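Local atomic coordinates of exonuclease (Laribacter hongkongensis, PDB entry 3SYY), a protein that digests double-stranded DNA with strict 5'-to-3' polarity, acting as an alkaline exonuclease that binds magnesium ions. Residues Val21-Thr26 and Ala33-Asn38; Ala41-Gln46 and Ala189-Glu194. All coordinates share one frame; numbering follows the deposited sequence.

Contact 1 of 2, residues Val21-Thr26 and Ala33-Asn38; sequences VADVMT and AASRQN
The guanidinium of Arg-36 meets Val-24 at its edge, where the Val-24 carbonyl oxygen lies near the guanidinium plane. That oxygen is also flanked by the aliphatic part of the same side chain, with Arg-36 CG at 3.3 Å from Val-24 O. The extended run of Arg-36 from CG to NE, starting with CG anti to the backbone N (chi1 -173°), carries the charged end past the last turn of helix 21-25; the side chain also packs on Phe-187 of helix 174-205, and NH2 forms a salt bridge with Glu-190. The second flat group, the Asp-23 carboxylate, approaches Ser-35 through OD1, 3.6 Å from Ser-35 CB. A water joins the two side chains, donating to Asp-23 OD1 at 3.0 Å and lying 3.2 Å from Ser-35 OG. With chi1 at 61°, Ser-35 OG is flanked by both backbone branches and turned toward Thr-26 CG2, an approach so short that its detail is doubtful. Ala-33 closes this end with its CB 3.4 Å from Thr-26 O. The axes of helices 21-25 and 34-38 approach to 7.4 Å and cross at -115°, close enough for the Asp-23 carbonyl oxygen to lie 3.2 Å from Arg-36 CA. Chemically, this surface joint between successive helices of the YqaJ-like (PDDEXK-clan) domain rests on backbone carbonyls packed against an arginine stem and on one water bridge, while the charges are settled outside it, Asp-23 OD2 by Arg-20 and Arg-36 by Glu-190.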
ATOM      1  N   VAL A  21     -12.695  19.286   3.413  1.00 30.34           N
ATOM      2  CA  VAL A  21     -12.250  20.638   3.736  1.00 30.11           C
ATOM      3  C   VAL A  21     -10.897  20.643   4.416  1.00 31.15           C
ATOM      4  O   VAL A  21     -10.070  21.545   4.184  1.00 30.93           O
ATOM      5  CB  VAL A  21     -13.319  21.430   4.538  1.00 30.31           C
ATOM      6  CG1 VAL A  21     -12.710  22.658   5.145  1.00 30.53           C
ATOM      7  CG2 VAL A  21     -14.415  21.838   3.614  1.00 29.42           C
ATOM      8  N   ALA A  22     -10.627  19.642   5.261  1.00 30.90           N
ATOM      9  CA  ALA A  22      -9.318  19.605   5.898  1.00 31.08           C
ATOM     10  C   ALA A  22      -8.156  19.526   4.857  1.00 31.67           C
ATOM     11  O   ALA A  22      -7.090  20.103   5.063  1.00 31.45           O
ATOM     12  CB  ALA A  22      -9.219  18.425   6.886  1.00 31.49           C
ATOM     13  N   ASP A  23      -8.371  18.813   3.761  1.00 31.59           N
ATOM     14  CA  ASP A  23      -7.359  18.762   2.687  1.00 32.24           C
ATOM     15  C   ASP A  23      -7.165  20.133   2.022  1.00 33.05           C
ATOM     16  O   ASP A  23      -6.029  20.501   1.664  1.00 34.08           O
ATOM     17  CB  ASP A  23      -7.753  17.720   1.679  1.00 31.19           C
ATOM     18  CG  ASP A  23      -7.573  16.312   2.230  1.00 32.46           C
ATOM     19  OD1 ASP A  23      -6.799  16.171   3.190  1.00 35.16           O
ATOM     20  OD2 ASP A  23      -8.209  15.386   1.722  1.00 33.69           O
ATOM     21  N   VAL A  24      -8.265  20.856   1.848  1.00 32.77           N
ATOM     22  CA  VAL A  24      -8.195  22.223   1.349  1.00 33.94           C
ATOM     23  C   VAL A  24      -7.304  23.098   2.234  1.00 36.90           C
ATOM     24  O   VAL A  24      -6.408  23.755   1.723  1.00 36.95           O
ATOM     25  CB  VAL A  24      -9.573  22.824   1.169  1.00 33.26           C
ATOM     26  CG1 VAL A  24      -9.509  24.314   0.761  1.00 31.82           C
ATOM     27  CG2 VAL A  24     -10.352  22.050   0.100  1.00 28.87           C
ATOM     28  N   MET A  25      -7.494  23.048   3.556  1.00 37.54           N
ATOM     29  CA  MET A  25      -6.924  24.042   4.463  1.00 41.90           C
ATOM     30  C   MET A  25      -5.582  23.711   5.103  1.00 45.16           C
ATOM     31  O   MET A  25      -4.986  24.562   5.754  1.00 46.35           O
ATOM     32  CB  MET A  25      -7.917  24.330   5.591  1.00 41.07           C
ATOM     33  CG  MET A  25      -9.186  24.935   5.095  1.00 41.12           C
ATOM     34  SD  MET A  25     -10.244  25.182   6.490  1.00 44.02           S
ATOM     35  CE  MET A  25      -9.376  26.489   7.379  1.00 42.74           C
ATOM     36  N   THR A  26      -5.106  22.491   4.954  1.00 49.36           N
ATOM     37  CA  THR A  26      -3.975  22.071   5.780  1.00 53.42           C
ATOM     38  C   THR A  26      -2.649  22.671   5.313  1.00 55.22           C
ATOM     39  O   THR A  26      -2.452  22.906   4.109  1.00 55.95           O
ATOM     40  CB  THR A  26      -3.882  20.560   5.914  1.00 53.88           C
ATOM     41  OG1 THR A  26      -2.671  20.239   6.620  1.00 57.19           O
ATOM     42  CG2 THR A  26      -3.867  19.904   4.544  1.00 54.36           C
ATOM     43  N   ALA A  33       0.273  22.441   1.354  1.00 53.08           N
ATOM     44  CA  ALA A  33       0.304  20.974   1.455  1.00 52.04           C
ATOM     45  C   ALA A  33       0.059  20.199   0.146  1.00 51.02           C
ATOM     46  O   ALA A  33      -0.536  20.707  -0.836  1.00 51.10           O
ATOM     47  CB  ALA A  33      -0.630  20.487   2.558  1.00 52.49           C
ATOM     48  N   ALA A  34       0.567  18.962   0.135  1.00 48.36           N
ATOM     49  CA  ALA A  34       0.378  18.040  -0.977  1.00 44.95           C
ATOM     50  C   ALA A  34      -1.089  17.668  -1.048  1.00 42.64           C
ATOM     51  O   ALA A  34      -1.627  17.523  -2.132  1.00 40.67           O
ATOM     52  CB  ALA A  34       1.217  16.797  -0.785  1.00 45.30           C
ATOM     53  N   SER A  35      -1.736  17.521   0.120  1.00 39.75           N
ATOM     54  CA  SER A  35      -3.141  17.138   0.121  1.00 38.20           C
ATOM     55  C   SER A  35      -4.022  18.206  -0.554  1.00 34.55           C
ATOM     56  O   SER A  35      -5.017  17.867  -1.146  1.00 34.56           O
ATOM     57  CB  SER A  35      -3.652  16.849   1.541  1.00 38.14           C
ATOM     58  OG  SER A  35      -3.503  18.031   2.293  1.00 42.30           O
ATOM     59  N   ARG A  36      -3.668  19.474  -0.439  1.00 32.26           N
ATOM     60  CA  ARG A  36      -4.476  20.529  -1.105  1.00 30.54           C
ATOM     61  C   ARG A  36      -4.337  20.422  -2.622  1.00 30.17           C
ATOM     62  O   ARG A  36      -5.314  20.400  -3.370  1.00 28.92           O
ATOM     63  CB  ARG A  36      -4.062  21.917  -0.639  1.00 30.19           C
ATOM     64  CG  ARG A  36      -4.982  23.083  -1.161  1.00 26.64           C
ATOM     65  CD  ARG A  36      -4.314  24.400  -0.839  1.00 33.04           C
ATOM     66  NE  ARG A  36      -5.206  25.551  -1.034  1.00 35.20           N
ATOM     67  CZ  ARG A  36      -5.321  26.229  -2.188  1.00 36.50           C
ATOM     68  NH1 ARG A  36      -6.116  27.292  -2.267  1.00 31.89           N
ATOM     69  NH2 ARG A  36      -4.610  25.869  -3.250  1.00 33.31           N
ATOM     70  N   GLN A  37      -3.098  20.340  -3.082  1.00 29.92           N
ATOM     71  CA  GLN A  37      -2.861  20.149  -4.518  1.00 31.71           C
ATOM     72  C   GLN A  37      -3.404  18.859  -5.085  1.00 30.49           C
ATOM     73  O   GLN A  37      -3.928  18.835  -6.207  1.00 30.44           O
ATOM     74  CB  GLN A  37      -1.366  20.381  -4.843  1.00 32.08           C
ATOM     75  CG  GLN A  37      -0.964  21.861  -4.462  1.00 36.16           C
ATOM     76  CD  GLN A  37      -2.090  22.961  -4.805  1.00 44.65           C
ATOM     77  OE1 GLN A  37      -2.521  23.101  -5.997  1.00 46.07           O
ATOM     78  NE2 GLN A  37      -2.555  23.738  -3.753  1.00 34.06           N
ATOM     79  N   ASN A  38      -3.307  17.754  -4.329  1.00 30.78           N
ATOM     80  CA  ASN A  38      -3.881  16.482  -4.816  1.00 30.46           C
ATOM     81  C   ASN A  38      -5.400  16.532  -4.931  1.00 29.91           C
ATOM     82  O   ASN A  38      -5.967  16.001  -5.868  1.00 28.32           O
ATOM     83  CB  ASN A  38      -3.467  15.292  -3.905  1.00 33.14           C
ATOM     84  CG  ASN A  38      -1.979  15.011  -3.972  1.00 38.13           C
ATOM     85  OD1 ASN A  38      -1.338  15.305  -4.982  1.00 41.54           O
ATOM     86  ND2 ASN A  38      -1.414  14.468  -2.891  1.00 42.27           N
TER
HETATM   87  O   HOH W   1      -4.638  16.986   5.089  1.00 54.38           O

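Contact 2 of 2, residues Ala41-Gln46 and Ala189-Glu194; sequences AELICQ and AELEAE
Leu-43 opens the contact, its CB directed at helix 189-194 and standing 3.8 Å from Leu-191 CD2. Further out, Leu-43 CD1 reaches the same methyl at 3.9 Å from Leu-191 CD2, so one methyl of Leu-191 covers two points of the side chain; the two leucines lie roughly perpendicular. One residue later, Ile-44 runs antiparallel alongside Leu-191, and its CG1 lies only 3.3 Å from Leu-191 CD1, closer than two carbons normally pack. That methyl also comes 3.7 Å from the Ile-44 backbone N, as Leu-191 CD1 presses against the helix itself. The fork of Leu-191 is thus divided, CD2 serving Leu-43 and CD1 chiefly Ile-44. CG1 of Ile-44 is anti to its carbonyl carbon (chi1 -69°), and the chain continues outward until its CD1 lies 3.6 Å from Glu-194 CG. Here it is the aliphatic stem of Glu-194 that does the packing, bent at chi2 (125°), while its OE2 forms a salt bridge with Lys-126 of the second subunit. Helices 41-46 and 189-194 keep their axes 10.0 Å apart and cross at -44°, a spacing bridged by the leucines, Ile-44 and the stem of Glu-194. The patch joins helix 34-49 of the lambda-exonuclease-like fold to the long helix 174-205, extended by Leu-43 on Phe-187, Ile-44 on Leu-198 and Leu-191 on Met-40. Trp-119 of the second subunit, from its helix 118-127, packs on both Ile-44 and Glu-194, so the helix pair also forms part of the subunit interface.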
ATOM      1  N   ALA A  41      -6.286  18.603  -8.030  1.00 30.85           N
ATOM      2  CA  ALA A  41      -6.136  17.771  -9.222  1.00 30.13           C
ATOM      3  C   ALA A  41      -7.334  16.844  -9.370  1.00 29.45           C
ATOM      4  O   ALA A  41      -7.881  16.662 -10.468  1.00 29.62           O
ATOM      5  CB  ALA A  41      -4.793  16.979  -9.166  1.00 29.43           C
ATOM      6  N   GLU A  42      -7.808  16.273  -8.255  1.00 29.12           N
ATOM      7  CA  GLU A  42      -8.958  15.407  -8.325  1.00 28.94           C
ATOM      8  C   GLU A  42     -10.189  16.152  -8.857  1.00 28.02           C
ATOM      9  O   GLU A  42     -10.964  15.613  -9.664  1.00 27.96           O
ATOM     10  CB  GLU A  42      -9.355  14.919  -6.905  1.00 30.19           C
ATOM     11  CG  GLU A  42      -8.821  13.610  -6.435  1.00 35.01           C
ATOM     12  CD  GLU A  42      -9.254  13.370  -4.974  1.00 36.27           C
ATOM     13  OE1 GLU A  42      -8.396  13.507  -4.091  1.00 40.03           O
ATOM     14  OE2 GLU A  42     -10.451  13.122  -4.765  1.00 38.26           O
ATOM     15  N   LEU A  43     -10.430  17.348  -8.331  1.00 28.77           N
ATOM     16  CA  LEU A  43     -11.628  18.105  -8.744  1.00 28.51           C
ATOM     17  C   LEU A  43     -11.486  18.629 -10.212  1.00 28.27           C
ATOM     18  O   LEU A  43     -12.464  18.659 -10.964  1.00 29.97           O
ATOM     19  CB  LEU A  43     -11.849  19.246  -7.778  1.00 28.78           C
ATOM     20  CG  LEU A  43     -12.167  18.782  -6.341  1.00 29.05           C
ATOM     21  CD1 LEU A  43     -12.656  19.985  -5.534  1.00 29.76           C
ATOM     22  CD2 LEU A  43     -13.229  17.759  -6.379  1.00 26.30           C
ATOM     23  N   ILE A  44     -10.273  19.003 -10.605  1.00 28.87           N
ATOM     24  CA  ILE A  44     -10.026  19.401 -12.032  1.00 29.86           C
ATOM     25  C   ILE A  44     -10.411  18.269 -12.965  1.00 29.01           C
ATOM     26  O   ILE A  44     -11.206  18.459 -13.909  1.00 28.85           O
ATOM     27  CB  ILE A  44      -8.583  19.856 -12.269  1.00 29.33           C
ATOM     28  CG1 ILE A  44      -8.371  21.179 -11.551  1.00 31.08           C
ATOM     29  CG2 ILE A  44      -8.282  19.971 -13.817  1.00 32.69           C
ATOM     30  CD1 ILE A  44      -6.910  21.562 -11.344  1.00 28.63           C
ATOM     31  N   CYS A  45      -9.905  17.066 -12.680  1.00 28.61           N
ATOM     32  CA  CYS A  45     -10.205  15.935 -13.527  1.00 28.83           C
ATOM     33  C   CYS A  45     -11.708  15.585 -13.522  1.00 29.54           C
ATOM     34  O   CYS A  45     -12.253  15.185 -14.533  1.00 29.57           O
ATOM     35  CB  CYS A  45      -9.312  14.705 -13.187  1.00 27.89           C
ATOM     36  SG  CYS A  45      -7.544  15.121 -13.322  1.00 32.64           S
ATOM     37  N   GLN A  46     -12.379  15.691 -12.366  1.00 29.31           N
ATOM     38  CA  GLN A  46     -13.819  15.449 -12.344  1.00 28.59           C
ATOM     39  C   GLN A  46     -14.578  16.434 -13.250  1.00 28.50           C
ATOM     40  O   GLN A  46     -15.429  16.035 -13.992  1.00 28.92           O
ATOM     41  CB  GLN A  46     -14.372  15.565 -10.903  1.00 28.47           C
ATOM     42  CG  GLN A  46     -13.983  14.358 -10.033  1.00 31.01           C
ATOM     43  CD  GLN A  46     -14.534  14.426  -8.588  1.00 33.04           C
ATOM     44  OE1 GLN A  46     -15.423  15.203  -8.282  1.00 33.15           O
ATOM     45  NE2 GLN A  46     -13.939  13.648  -7.707  1.00 36.17           N
ATOM     46  N   ALA A 189     -11.533  29.350  -6.594  1.00 29.57           N
ATOM     47  CA  ALA A 189     -11.130  30.349  -7.617  1.00 30.63           C
ATOM     48  C   ALA A 189      -9.993  29.773  -8.468  1.00 30.83           C
ATOM     49  O   ALA A 189     -10.037  29.883  -9.706  1.00 30.60           O
ATOM     50  CB  ALA A 189     -10.709  31.672  -6.930  1.00 31.27           C
ATOM     51  N   GLU A 190      -9.027  29.122  -7.814  1.00 30.51           N
ATOM     52  CA  GLU A 190      -7.875  28.509  -8.468  1.00 30.22           C
ATOM     53  C   GLU A 190      -8.271  27.350  -9.317  1.00 30.07           C
ATOM     54  O   GLU A 190      -7.794  27.231 -10.457  1.00 29.13           O
ATOM     55  CB  GLU A 190      -6.802  28.054  -7.491  1.00 30.95           C
ATOM     56  CG  GLU A 190      -6.153  29.178  -6.715  1.00 33.73           C
ATOM     57  CD  GLU A 190      -5.388  28.621  -5.504  1.00 38.79           C
ATOM     58  OE1 GLU A 190      -5.402  29.262  -4.435  1.00 42.62           O
ATOM     59  OE2 GLU A 190      -4.813  27.524  -5.616  1.00 37.10           O
ATOM     60  N   LEU A 191      -9.153  26.509  -8.778  1.00 29.64           N
ATOM     61  CA  LEU A 191      -9.757  25.408  -9.532  1.00 30.07           C
ATOM     62  C   LEU A 191     -10.451  25.854 -10.830  1.00 30.39           C
ATOM     63  O   LEU A 191     -10.196  25.301 -11.921  1.00 31.59           O
ATOM     64  CB  LEU A 191     -10.717  24.620  -8.614  1.00 28.62           C
ATOM     65  CG  LEU A 191     -11.665  23.597  -9.189  1.00 33.16           C
ATOM     66  CD1 LEU A 191     -10.844  22.526  -9.832  1.00 33.96           C
ATOM     67  CD2 LEU A 191     -12.439  22.945  -8.002  1.00 33.04           C
ATOM     68  N   GLU A 192     -11.338  26.831 -10.733  1.00 30.66           N
ATOM     69  CA  GLU A 192     -12.043  27.305 -11.909  1.00 32.03           C
ATOM     70  C   GLU A 192     -11.126  27.993 -12.958  1.00 32.23           C
ATOM     71  O   GLU A 192     -11.272  27.769 -14.182  1.00 32.50           O
ATOM     72  CB  GLU A 192     -13.170  28.191 -11.473  1.00 31.33           C
ATOM     73  CG  GLU A 192     -14.295  27.330 -11.000  1.00 37.67           C
ATOM     74  CD  GLU A 192     -15.299  28.102 -10.210  1.00 43.45           C
ATOM     75  OE1 GLU A 192     -16.383  27.527  -9.990  1.00 50.12           O
ATOM     76  OE2 GLU A 192     -15.021  29.262  -9.818  1.00 44.91           O
ATOM     77  N   ALA A 193     -10.159  28.762 -12.470  1.00 32.42           N
ATOM     78  CA  ALA A 193      -9.157  29.374 -13.340  1.00 33.20           C
ATOM     79  C   ALA A 193      -8.314  28.323 -14.029  1.00 33.33           C
ATOM     80  O   ALA A 193      -7.976  28.460 -15.209  1.00 33.87           O
ATOM     81  CB  ALA A 193      -8.256  30.306 -12.547  1.00 32.52           C
ATOM     82  N   GLU A 194      -7.938  27.277 -13.292  1.00 32.22           N
ATOM     83  CA  GLU A 194      -7.124  26.265 -13.909  1.00 32.84           C
ATOM     84  C   GLU A 194      -7.848  25.573 -15.060  1.00 32.10           C
ATOM     85  O   GLU A 194      -7.245  25.326 -16.112  1.00 32.69           O
ATOM     86  CB  GLU A 194      -6.529  25.317 -12.888  1.00 32.62           C
ATOM     87  CG  GLU A 194      -5.747  24.249 -13.522  1.00 40.53           C
ATOM     88  CD  GLU A 194      -4.312  24.173 -12.999  1.00 44.71           C
ATOM     89  OE1 GLU A 194      -3.968  24.796 -11.975  1.00 46.77           O
ATOM     90  OE2 GLU A 194      -3.537  23.463 -13.639  1.00 46.71           O
TER

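Contact 1 and contact 2 follow one another along helix 34-49, their centres about 13 Å apart on the same side of the chain's centre. They meet directly through a salt bridge, Arg-36 NH2 to Glu-190 OE2 at 2.9 Å. Two further residues tie them together: Arg-20 pairs with both Asp-23 and Glu-42, and Phe-187 touches Val-24, Arg-36 and Leu-43. Neither contact contributes a ligand to the two magnesium sites, whose ligands are drawn from Ser-100, Asp-102, Glu-112 and Ile-113; the Asp-23 side chain lies about 14 Å from a bound magnesium ion. Contact 1 involves no other chain directly, whereas contact 2 meets the second subunit.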